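Local structure of AmbC (Sorangium cellulosum, 5O15) at residues A[20-25]-A[65-70]; A[34-39]-A[72-77]. The protein forms a double-hotdog domain with two activities in ambruticin biosynthesis, probably dehydrating a polyketide intermediate and then cyclising it to an oxygen heterocycle. One frame throughout, in Å; residues are numbered along the deposited sequence. Where two conformers were deposited one is given.

Interaction 1 of 2, residues A[20-25]-A[65-70]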
ATOM      1  N   PRO A  20      10.402  -0.742 -11.683  1.00 20.46           N
ATOM      2  CA  PRO A  20       9.916  -1.879 -12.475  1.00 21.79           C
ATOM      3  C   PRO A  20       8.731  -1.573 -13.339  1.00 20.28           C
ATOM      4  O   PRO A  20       8.513  -2.294 -14.320  1.00 23.08           O
ATOM      5  CB  PRO A  20       9.529  -2.916 -11.411  1.00 24.98           C
ATOM      6  CG  PRO A  20      10.277  -2.556 -10.212  1.00 24.99           C
ATOM      7  CD  PRO A  20      10.511  -1.085 -10.252  1.00 22.25           C
ATOM      8  N   TRP A  21       7.941  -0.561 -12.987  1.00 16.48           N
ATOM      9  CA  TRP A  21       6.659  -0.301 -13.617  1.00 16.29           C
ATOM     10  C   TRP A  21       6.577   1.055 -14.297  1.00 18.74           C
ATOM     11  O   TRP A  21       5.524   1.389 -14.865  1.00 20.65           O
ATOM     12  CB  TRP A  21       5.545  -0.376 -12.575  1.00 16.10           C
ATOM     13  CG  TRP A  21       5.330  -1.724 -11.966  1.00 15.46           C
ATOM     14  CD1 TRP A  21       5.721  -2.936 -12.447  1.00 16.61           C
ATOM     15  CD2 TRP A  21       4.646  -1.981 -10.748  1.00 15.01           C
ATOM     16  NE1 TRP A  21       5.306  -3.942 -11.608  1.00 17.03           N
ATOM     17  CE2 TRP A  21       4.628  -3.369 -10.567  1.00 15.04           C
ATOM     18  CE3 TRP A  21       4.021  -1.169  -9.805  1.00 15.46           C
ATOM     19  CZ2 TRP A  21       4.029  -3.952  -9.489  1.00 16.16           C
ATOM     20  CZ3 TRP A  21       3.422  -1.753  -8.731  1.00 16.94           C
ATOM     21  CH2 TRP A  21       3.425  -3.130  -8.577  1.00 17.49           C
ATOM     22  N   LEU A  22       7.613   1.869 -14.209  1.00 19.34           N
ATOM     23  CA  LEU A  22       7.631   3.182 -14.843  1.00 20.67           C
ATOM     24  C   LEU A  22       8.935   3.262 -15.606  1.00 23.19           C
ATOM     25  O   LEU A  22      10.013   3.084 -15.021  1.00 28.05           O
ATOM     26  CB  LEU A  22       7.505   4.298 -13.800  1.00 22.18           C
ATOM     27  CG  LEU A  22       6.170   4.374 -13.043  1.00 22.80           C
ATOM     28  CD1 LEU A  22       6.205   5.397 -11.928  1.00 25.57           C
ATOM     29  CD2 LEU A  22       5.015   4.642 -13.948  1.00 21.02           C
ATOM     30  N   SER A  23       8.827   3.487 -16.918  1.00 23.10           N
ATOM     31  CA  SER A  23       9.969   3.456 -17.817  1.00 27.38           C
ATOM     32  C   SER A  23      10.293   4.813 -18.408  1.00 25.45           C
ATOM     33  O   SER A  23      11.347   4.963 -19.044  1.00 28.73           O
ATOM     34  CB  SER A  23       9.706   2.487 -18.975  1.00 30.49           C
ATOM     35  OG  SER A  23       8.616   2.927 -19.753  1.00 30.75           O
ATOM     36  N   ALA A  24       9.422   5.800 -18.249  1.00 23.33           N
ATOM     37  CA  ALA A  24       9.693   7.138 -18.738  1.00 23.56           C
ATOM     38  C   ALA A  24       9.183   8.123 -17.708  1.00 22.16           C
ATOM     39  O   ALA A  24       8.124   7.913 -17.096  1.00 21.67           O
ATOM     40  CB  ALA A  24       9.043   7.367 -20.104  1.00 25.45           C
ATOM     41  N   ALA A  25       9.964   9.172 -17.491  1.00 20.15           N
ATOM     42  CA  ALA A  25       9.564  10.289 -16.625  1.00 22.28           C
ATOM     43  C   ALA A  25       9.833  11.592 -17.367  1.00 20.54           C
ATOM     44  O   ALA A  25      10.983  12.022 -17.417  1.00 24.73           O
ATOM     45  CB  ALA A  25      10.342  10.214 -15.319  1.00 24.96           C
ATOM     46  N   VAL A  65       0.127   3.608  -3.758  1.00 14.29           N
ATOM     47  CA  VAL A  65       1.028   4.334  -2.881  1.00 14.06           C
ATOM     48  C   VAL A  65       2.450   4.305  -3.423  1.00 13.37           C
ATOM     49  O   VAL A  65       3.138   5.331  -3.469  1.00 13.58           O
ATOM     50  CB  VAL A  65       0.923   3.808  -1.443  1.00 14.71           C
ATOM     51  CG1 VAL A  65       1.913   4.498  -0.553  1.00 16.53           C
ATOM     52  CG2 VAL A  65      -0.495   3.976  -0.904  1.00 16.88           C
ATOM     53  N   GLU A  66       2.920   3.120  -3.820  1.00 12.84           N
ATOM     54  CA  GLU A  66       4.251   2.975  -4.392  1.00 13.15           C
ATOM     55  C   GLU A  66       4.414   3.852  -5.631  1.00 13.25           C
ATOM     56  O   GLU A  66       5.449   4.509  -5.798  1.00 13.75           O
ATOM     57  CB  GLU A  66       4.508   1.495  -4.713  1.00 13.89           C
ATOM     58  CG  GLU A  66       5.676   1.223  -5.634  1.00 14.95           C
ATOM     59  CD  GLU A  66       7.050   1.567  -5.061  1.00 16.40           C
ATOM     60  OE1 GLU A  66       7.159   2.046  -3.915  1.00 15.84           O
ATOM     61  OE2 GLU A  66       8.042   1.403  -5.811  1.00 18.29           O
ATOM     62  N   LEU A  67       3.418   3.856  -6.518  1.00 12.97           N
ATOM     63  CA  LEU A  67       3.529   4.678  -7.716  1.00 13.99           C
ATOM     64  C   LEU A  67       3.569   6.160  -7.362  1.00 13.71           C
ATOM     65  O   LEU A  67       4.330   6.925  -7.967  1.00 14.55           O
ATOM     66  CB  LEU A  67       2.381   4.341  -8.678  1.00 14.41           C
ATOM     67  CG  LEU A  67       2.519   2.956  -9.345  1.00 15.46           C
ATOM     68  CD1 LEU A  67       1.222   2.531  -9.982  1.00 18.50           C
ATOM     69  CD2 LEU A  67       3.667   2.956 -10.338  1.00 17.54           C
ATOM     70  N   ALA A  68       2.777   6.578  -6.382  1.00 13.75           N
ATOM     71  CA  ALA A  68       2.808   7.972  -5.948  1.00 13.82           C
ATOM     72  C   ALA A  68       4.148   8.331  -5.306  1.00 13.65           C
ATOM     73  O   ALA A  68       4.663   9.427  -5.531  1.00 14.15           O
ATOM     74  CB  ALA A  68       1.672   8.227  -4.968  1.00 15.37           C
ATOM     75  N   LEU A  69       4.729   7.408  -4.517  1.00 13.58           N
ATOM     76  CA  LEU A  69       6.056   7.631  -3.964  1.00 13.63           C
ATOM     77  C   LEU A  69       7.111   7.744  -5.056  1.00 13.70           C
ATOM     78  O   LEU A  69       8.068   8.512  -4.918  1.00 14.51           O
ATOM     79  CB  LEU A  69       6.419   6.519  -2.967  1.00 14.32           C
ATOM     80  CG  LEU A  69       5.634   6.547  -1.650  1.00 15.55           C
ATOM     81  CD1 LEU A  69       5.780   5.207  -0.950  1.00 16.11           C
ATOM     82  CD2 LEU A  69       6.104   7.651  -0.755  1.00 16.49           C
ATOM     83  N   ALA A  70       6.983   6.951  -6.122  1.00 13.58           N
ATOM     84  CA  ALA A  70       7.915   7.057  -7.239  1.00 15.56           C
ATOM     85  C   ALA A  70       7.792   8.421  -7.912  1.00 15.13           C
ATOM     86  O   ALA A  70       8.799   9.039  -8.282  1.00 16.33           O
ATOM     87  CB  ALA A  70       7.667   5.940  -8.249  1.00 16.50           C
TER

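Interaction 2 of 2, residues A[34-39]-A[72-77]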
ATOM      1  N   TYR A  34       4.639  16.921 -14.980  1.00 13.04           N
ATOM      2  CA  TYR A  34       5.361  15.712 -15.348  1.00 12.74           C
ATOM      3  C   TYR A  34       4.370  14.648 -15.772  1.00 13.21           C
ATOM      4  O   TYR A  34       3.242  14.598 -15.282  1.00 13.38           O
ATOM      5  CB  TYR A  34       6.187  15.111 -14.204  1.00 14.03           C
ATOM      6  CG  TYR A  34       7.310  15.996 -13.727  1.00 15.05           C
ATOM      7  CD1 TYR A  34       7.073  17.099 -12.919  1.00 15.78           C
ATOM      8  CD2 TYR A  34       8.624  15.657 -13.991  1.00 17.18           C
ATOM      9  CE1 TYR A  34       8.119  17.882 -12.444  1.00 18.02           C
ATOM     10  CE2 TYR A  34       9.681  16.437 -13.518  1.00 18.55           C
ATOM     11  CZ  TYR A  34       9.429  17.530 -12.739  1.00 20.06           C
ATOM     12  OH  TYR A  34      10.481  18.279 -12.262  1.00 26.22           O
ATOM     13  N   VAL A  35       4.836  13.739 -16.631  0.53 12.23           N
ATOM     14  CA  VAL A  35       4.068  12.578 -17.079  0.53 12.32           C
ATOM     15  C   VAL A  35       4.977  11.361 -17.008  0.53 13.83           C
ATOM     16  O   VAL A  35       5.955  11.261 -17.758  0.53 14.68           O
ATOM     17  CB  VAL A  35       3.496  12.758 -18.492  0.53 13.10           C
ATOM     18  CG1 VAL A  35       2.706  11.530 -18.897  0.53 15.11           C
ATOM     19  CG2 VAL A  35       2.612  13.983 -18.532  0.53 13.49           C
ATOM     20  N   LEU A  36       4.641  10.427 -16.128  1.00 13.52           N
ATOM     21  CA  LEU A  36       5.378   9.186 -15.965  1.00 13.75           C
ATOM     22  C   LEU A  36       4.579   8.072 -16.617  1.00 14.05           C
ATOM     23  O   LEU A  36       3.377   7.957 -16.391  1.00 16.36           O
ATOM     24  CB  LEU A  36       5.605   8.845 -14.486  1.00 14.71           C
ATOM     25  CG  LEU A  36       6.433   9.850 -13.703  1.00 18.74           C
ATOM     26  CD1 LEU A  36       5.628  11.007 -13.190  1.00 22.97           C
ATOM     27  CD2 LEU A  36       7.143   9.213 -12.547  1.00 24.68           C
ATOM     28  N   SER A  37       5.249   7.254 -17.412  1.00 13.87           N
ATOM     29  CA  SER A  37       4.585   6.194 -18.142  1.00 14.38           C
ATOM     30  C   SER A  37       5.272   4.868 -17.862  1.00 14.42           C
ATOM     31  O   SER A  37       6.480   4.824 -17.630  1.00 17.54           O
ATOM     32  CB  SER A  37       4.651   6.461 -19.654  1.00 15.91           C
ATOM     33  OG  SER A  37       4.016   7.670 -19.987  1.00 16.98           O
ATOM     34  N   GLY A  38       4.506   3.795 -17.937  1.00 14.67           N
ATOM     35  CA  GLY A  38       5.119   2.494 -17.821  1.00 16.92           C
ATOM     36  C   GLY A  38       4.134   1.391 -18.100  1.00 15.74           C
ATOM     37  O   GLY A  38       3.080   1.599 -18.706  1.00 17.18           O
ATOM     38  N   ARG A  39       4.515   0.192 -17.673  1.00 18.36           N
ATOM     39  CA  ARG A  39       3.769  -1.009 -18.002  1.00 19.01           C
ATOM     40  C   ARG A  39       3.869  -1.959 -16.825  1.00 17.79           C
ATOM     41  O   ARG A  39       4.948  -2.132 -16.250  1.00 20.04           O
ATOM     42  CB  ARG A  39       4.396  -1.716 -19.206  1.00 25.00           C
ATOM     43  CG  ARG A  39       3.602  -2.871 -19.773  1.00 28.81           C
ATOM     44  CD  ARG A  39       4.101  -3.170 -21.185  1.00 33.23           C
ATOM     45  NE  ARG A  39       3.517  -4.384 -21.749  1.00 37.49           N
ATOM     46  CZ  ARG A  39       3.971  -5.615 -21.527  1.00 38.65           C
ATOM     47  NH1 ARG A  39       5.022  -5.811 -20.738  1.00 38.57           N
ATOM     48  NH2 ARG A  39       3.372  -6.658 -22.089  1.00 40.86           N
ATOM     49  N   ALA A  72       6.771  11.187  -6.410  1.00 14.80           N
ATOM     50  CA  ALA A  72       7.378  12.156  -5.510  1.00 15.81           C
ATOM     51  C   ALA A  72       8.884  12.215  -5.726  1.00 15.22           C
ATOM     52  O   ALA A  72       9.466  13.295  -5.869  1.00 16.07           O
ATOM     53  CB  ALA A  72       7.014  11.808  -4.074  1.00 15.03           C
ATOM     54  N   ASP A  73       9.530  11.052  -5.801  0.58 15.53           N
ATOM     55  CA  ASP A  73      10.968  11.036  -6.018  0.58 17.46           C
ATOM     56  C   ASP A  73      11.323  11.670  -7.359  0.58 17.88           C
ATOM     57  O   ASP A  73      12.317  12.400  -7.471  0.58 19.53           O
ATOM     58  CB  ASP A  73      11.469   9.594  -5.927  0.58 19.78           C
ATOM     59  CG  ASP A  73      12.918   9.460  -6.277  0.58 26.20           C
ATOM     60  OD1 ASP A  73      13.756   9.948  -5.499  0.58 28.92           O
ATOM     61  OD2 ASP A  73      13.210   8.872  -7.338  0.58 28.80           O
ATOM     62  N   ALA A  74      10.522  11.399  -8.387  1.00 17.45           N
ATOM     63  CA  ALA A  74      10.828  11.920  -9.711  1.00 18.89           C
ATOM     64  C   ALA A  74      10.734  13.439  -9.763  1.00 19.48           C
ATOM     65  O   ALA A  74      11.440  14.072 -10.556  1.00 21.49           O
ATOM     66  CB  ALA A  74       9.881  11.297 -10.732  1.00 21.69           C
ATOM     67  N   VAL A  75       9.875  14.045  -8.943  1.00 16.88           N
ATOM     68  CA  VAL A  75       9.646  15.491  -9.004  1.00 17.34           C
ATOM     69  C   VAL A  75      10.318  16.237  -7.875  1.00 18.19           C
ATOM     70  O   VAL A  75      10.203  17.474  -7.791  1.00 20.84           O
ATOM     71  CB  VAL A  75       8.149  15.855  -9.112  1.00 17.30           C
ATOM     72  CG1 VAL A  75       7.513  15.044 -10.223  1.00 19.06           C
ATOM     73  CG2 VAL A  75       7.410  15.650  -7.782  1.00 17.17           C
ATOM     74  N   GLY A  76      11.033  15.536  -7.007  1.00 17.91           N
ATOM     75  CA  GLY A  76      11.783  16.184  -5.954  1.00 19.30           C
ATOM     76  C   GLY A  76      10.968  16.585  -4.754  1.00 19.31           C
ATOM     77  O   GLY A  76      11.313  17.579  -4.100  1.00 22.32           O
ATOM     78  N   LEU A  77       9.884  15.864  -4.454  1.00 16.27           N
ATOM     79  CA  LEU A  77       9.155  16.122  -3.236  1.00 16.62           C
ATOM     80  C   LEU A  77       9.253  14.910  -2.314  1.00 15.83           C
ATOM     81  O   LEU A  77       9.285  13.780  -2.798  1.00 18.10           O
ATOM     82  CB  LEU A  77       7.679  16.408  -3.526  1.00 15.40           C
ATOM     83  CG  LEU A  77       7.408  17.754  -4.200  1.00 16.51           C
ATOM     84  CD1 LEU A  77       5.936  17.875  -4.650  1.00 17.49           C
ATOM     85  CD2 LEU A  77       7.788  18.888  -3.249  1.00 18.33           C
TER

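Interaction 1 of 2, residues A[20-25]-A[65-70]
Leu-22 and Trp-21 approach the helix at 65-70 from the loop before strand 24-27, and Leu-67 receives both. Tracing Leu-22 outward, its CB points to the helix but stays 5.3 Å from Leu-67 CD2, too far to pack. With CG anti to the carbonyl carbon (chi1 -66°), the chain then reaches the helix: CG lies 3.9 Å from Leu-67 CD2. At the tip the branches separate. CD1 settles between two residues one helical turn apart, 3.9 Å from Leu-67 CD2 and 4.0 Å from Ala-70 CB, whereas CD2 turns to the backbone of Ser-37, its distance to Ser-37 C being 3.9 Å. The same Leu-67 methyl meets the indole of Trp-21 from another direction. It lies at the rim of the ring, near its plane, with Trp-21 CE3 and Leu-67 CD2 4.2 Å apart; the two side chains run roughly perpendicular. His-45 and Phe-207 make edge-to-face contacts with that indole. No hydrogen bond crosses between the segments, so dispersion and burial of apolar surface hold them together. The carboxylate of Glu-66 instead is hydrogen-bonded to His-19 NE2 and to the backbone N of Gly-208 and Leu-209. Apolar packing of this kind against a long central helix is characteristic of the hotdog fold, in which beta-strands wrap around the helix.

Interaction 2 of 2, residues A[34-39]-A[72-77]
Tyr-34 and Val-75 make the closest approach between strand 34-39 and the C-terminal end of helix 61-75, through a CH-pi contact. The evidence is geometric: Val-75 CG1 is 3.6 Å from the centroid of the Tyr-34 ring, only 17° off the ring normal, and stands over one face, somewhat displaced to the rim. That displacement brings Val-75 CG1 within 3.4 Å of Tyr-34 CD1. On the helix side, a chi1 of -50° sets CG1 anti to the carbonyl carbon and delivers this methyl, not CG2, to the ring. The Tyr-34 side chain and Val-75 both also touch Arg-112 of strand 112-120.

Aliphatic packing supplies the second kind of contact. Two residues along the strand, on the same face as Tyr-34, Leu-36 places CD2 3.9 Å from Ala-74 CB. Leu-36 is buried, and it touches Val-101 and Val-103 of strand 96-103 as well as Leu-22, thereby tying the helix end to the neighbouring strand and to the loop before strand 24-27.

Backbone hydrogen bonding shapes the helix segment itself. Gly-76, with a phi of 80°, turns the chain out of the helix in a Schellman motif. One bond runs from Leu-77 N to Ala-72 O at 3.0 Å; the other, from Gly-76 N to Asp-73 O, is weak at 3.4 Å. Val-75, whose methyl covers the ring, lies within this turn, just before Gly-76.

Between the two segments there is neither a hydrogen bond nor a salt bridge. Adhesion consequently rests on dispersion, with probably a small electrostatic contribution from the methyl C-H over the ring face, and on the partial removal of apolar surface from water (178 Å² over both segments).

Overall arrangement
The centres of the two contacts are 6 Å apart, and each takes one segment from helix 61-75, interaction 1 from its middle and interaction 2 from its C-terminal end. Along the chain the segments alternate, 20-25, 34-39, 65-70, 72-77, so the two contacts cross. Strands 24-27 and 34-41 are antiparallel neighbours, and the contacts meet where they pair. Ser-23 N lies 2.8 Å from Ser-37 O and Ala-24 O lies 3.0 Å from Ser-37 N, both probable hydrogen bonds; Ser-23 and Ala-24 facing one residue make a classic beta bulge. Together a loop residue pair (interaction 1) and strand 34-41 (interaction 2) cover successive turns of helix 61-75, in keeping with a hotdog fold.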